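Chitin-binding domain 3 protein (Micromonospora aurantiaca ATCC 27029, PDB 5OPF) is a copper-dependent lytic polysaccharide monooxygenase that probably cleaves the glycosidic bonds of cellulose or chitin by oxidation. Local coordinates at residues C34-Q39 / Y80-T85. Sequence-based numbering, arbitrary orientation.
Sequences CWQAWQ and YNALDT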
loop_
_atom_site.group_PDB
_atom_site.type_symbol
_atom_site.label_atom_id
_atom_site.label_comp_id
_atom_site.label_asym_id
_atom_site.label_seq_id
_atom_site.Cartn_x
_atom_site.Cartn_y
_atom_site.Cartn_z
ATOM N N CYS A 34 7.925 -10.756 -5.206
ATOM C CA CYS A 34 7.683 -11.338 -3.885
ATOM C C CYS A 34 8.870 -12.182 -3.417
ATOM O O CYS A 34 9.182 -12.203 -2.220
ATOM C CB CYS A 34 6.378 -12.132 -3.804
ATOM S SG CYS A 34 4.876 -11.131 -3.865
ATOM N N TRP A 35 9.550 -12.875 -4.333
ATOM C CA TRP A 35 10.713 -13.664 -3.936
ATOM C C TRP A 35 11.799 -12.787 -3.319
ATOM O O TRP A 35 12.314 -13.093 -2.238
ATOM C CB TRP A 35 11.256 -14.458 -5.124
ATOM C CG TRP A 35 12.438 -15.355 -4.802
ATOM C CD1 TRP A 35 13.715 -15.200 -5.253
ATOM C CD2 TRP A 35 12.442 -16.556 -4.001
ATOM N NE1 TRP A 35 14.514 -16.219 -4.783
ATOM C CE2 TRP A 35 13.760 -17.056 -4.005
ATOM C CE3 TRP A 35 11.465 -17.238 -3.261
ATOM C CZ2 TRP A 35 14.124 -18.219 -3.311
ATOM C CZ3 TRP A 35 11.829 -18.399 -2.575
ATOM C CH2 TRP A 35 13.147 -18.868 -2.604
ATOM N N GLN A 36 12.169 -11.684 -3.987
ATOM C CA GLN A 36 13.222 -10.848 -3.416
ATOM C C GLN A 36 12.781 -10.237 -2.090
ATOM O O GLN A 36 13.606 -10.034 -1.189
ATOM C CB GLN A 36 13.718 -9.790 -4.412
ATOM C CG GLN A 36 12.689 -8.791 -4.937
ATOM C CD GLN A 36 12.528 -7.531 -4.097
ATOM O OE1 GLN A 36 13.515 -6.895 -3.706
ATOM N NE2 GLN A 36 11.287 -7.144 -3.849
ATOM N N ALA A 37 11.487 -9.974 -1.933
ATOM C CA ALA A 37 10.993 -9.446 -0.668
ATOM C C ALA A 37 11.074 -10.498 0.436
ATOM O O ALA A 37 11.598 -10.230 1.519
ATOM C CB ALA A 37 9.559 -8.926 -0.825
ATOM N N TRP A 38 10.559 -11.706 0.185
ATOM C CA TRP A 38 10.607 -12.752 1.203
ATOM C C TRP A 38 12.040 -13.095 1.573
ATOM O O TRP A 38 12.340 -13.375 2.743
ATOM C CB TRP A 38 9.885 -13.999 0.699
ATOM C CG TRP A 38 8.370 -13.986 0.847
ATOM C CD1 TRP A 38 7.436 -13.836 -0.146
ATOM C CD2 TRP A 38 7.626 -14.170 2.056
ATOM N NE1 TRP A 38 6.170 -13.901 0.384
ATOM C CE2 TRP A 38 6.261 -14.123 1.731
ATOM C CE3 TRP A 38 7.985 -14.381 3.385
ATOM C CZ2 TRP A 38 5.259 -14.280 2.691
ATOM C CZ3 TRP A 38 6.994 -14.526 4.327
ATOM C CH2 TRP A 38 5.654 -14.481 3.980
ATOM N N GLN A 39 12.942 -13.091 0.593
ATOM C CA GLN A 39 14.336 -13.419 0.879
ATOM C C GLN A 39 15.012 -12.331 1.709
ATOM O O GLN A 39 15.847 -12.633 2.572
ATOM C CB GLN A 39 15.096 -13.668 -0.424
ATOM C CG GLN A 39 14.613 -14.894 -1.200
ATOM C CD GLN A 39 15.069 -16.208 -0.592
ATOM O OE1 GLN A 39 14.312 -16.887 0.105
ATOM N NE2 GLN A 39 16.311 -16.578 -0.864
ATOM N N TYR A 80 10.731 -2.931 5.558
ATOM C CA TYR A 80 9.949 -2.964 4.325
ATOM C C TYR A 80 10.726 -2.472 3.098
ATOM O O TYR A 80 10.112 -2.230 2.046
ATOM C CB TYR A 80 8.651 -2.150 4.505
ATOM C CG TYR A 80 7.804 -2.609 5.679
ATOM C CD1 TYR A 80 6.878 -3.636 5.544
ATOM C CD2 TYR A 80 7.929 -2.010 6.919
ATOM C CE1 TYR A 80 6.110 -4.065 6.616
ATOM C CE2 TYR A 80 7.164 -2.420 8.000
ATOM C CZ TYR A 80 6.258 -3.456 7.844
ATOM O OH TYR A 80 5.502 -3.860 8.927
ATOM N N ASN A 81 12.057 -2.370 3.186
ATOM C CA ASN A 81 12.846 -1.785 2.103
ATOM C C ASN A 81 12.659 -2.510 0.776
ATOM O O ASN A 81 12.728 -1.881 -0.287
ATOM C CB ASN A 81 14.328 -1.790 2.470
ATOM C CG ASN A 81 14.685 -0.745 3.508
ATOM O OD1 ASN A 81 13.828 -0.032 4.014
ATOM N ND2 ASN A 81 15.968 -0.660 3.831
ATOM N N ALA A 82 12.483 -3.834 0.803
ATOM C CA ALA A 82 12.346 -4.582 -0.443
ATOM C C ALA A 82 11.073 -4.237 -1.209
ATOM O O ALA A 82 10.970 -4.570 -2.399
ATOM C CB ALA A 82 12.408 -6.082 -0.180
ATOM N N LEU A 83 10.116 -3.555 -0.578
ATOM C CA LEU A 83 8.941 -3.102 -1.311
ATOM C C LEU A 83 9.254 -1.934 -2.235
ATOM O O LEU A 83 8.397 -1.580 -3.057
ATOM C CB LEU A 83 7.807 -2.743 -0.341
ATOM C CG LEU A 83 7.425 -3.822 0.676
ATOM C CD1 LEU A 83 6.203 -3.331 1.431
ATOM C CD2 LEU A 83 7.178 -5.175 0.011
ATOM N N ASP A 84 10.436 -1.319 -2.117
ATOM C CA ASP A 84 10.828 -0.229 -3.003
ATOM C C ASP A 84 11.456 -0.723 -4.306
ATOM O O ASP A 84 11.743 0.092 -5.195
ATOM C CB ASP A 84 11.829 0.707 -2.299
ATOM C CG ASP A 84 11.205 1.522 -1.173
ATOM O OD1 ASP A 84 10.022 1.923 -1.298
ATOM O OD2 ASP A 84 11.945 1.796 -0.189
ATOM N N THR A 85 11.714 -2.021 -4.446
ATOM C CA THR A 85 12.366 -2.522 -5.651
ATOM C C THR A 85 11.488 -2.276 -6.872
ATOM O O THR A 85 10.266 -2.388 -6.807
ATOM C CB THR A 85 12.645 -4.007 -5.467
ATOM O OG1 THR A 85 13.462 -4.147 -4.301
ATOM C CG2 THR A 85 13.354 -4.611 -6.681
#
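Gln-36 and Ala-37 of helix 32-40 pack against Ala-82 and Thr-85, in and just after a short 3-10 turn. Both segments belong to the helical and loop region beside the beta-sandwich core of this AA10-type lytic polysaccharide monooxygenase. The contact joins helix 32-40 to the loop that leads into strand 92-93.

Polar bonds form one part of the contact. The carboxamide of Gln-36 reaches across with both of its ends. NE2 of Gln-36 gives a nearly straight hydrogen bond (173°) to the backbone O of Ala-82, at 3.0 Å. The acceptor lies almost in the plane of the amide, while the donor sits above the carbonyl plane of Ala-82. OE1 of Gln-36 lies 2.8 Å from OG1 of Thr-85, within hydrogen-bonding distance. OG1 of Thr-85 is also 3.2 Å from O of Ala-82, so the hydroxyl has two possible acceptors. The side chain of Gln-36 is folded: CG sits between the backbone N and carbonyl carbon (chi1 60°), and the chain bends again at chi2 (89°); with these two torsions the carboxamide faces O of Ala-82 and OG1 of Thr-85. NE2 of Gln-36 also hydrogen-bonds to O of Met-33, which probably helps fix the rotation of the amide. A leucine in place of Gln-36 would probably cost the carbonyl of Ala-82 its amide N-H donor and leave the hydroxyl of Thr-85 without one of its two possible acceptors.

Close alanine packing forms the rest. The CA atoms of Ala-37 and Ala-82 are 5.1 Å apart, a spacing that small side chains allow. To one side of this contact, the disulfide from Cys-34 to Cys-14 ties helix 32-40 to helix 10-18. The methyl CB of Ala-82 rests 3.7 Å from CA of Ala-37 and 4.1 Å from its CB.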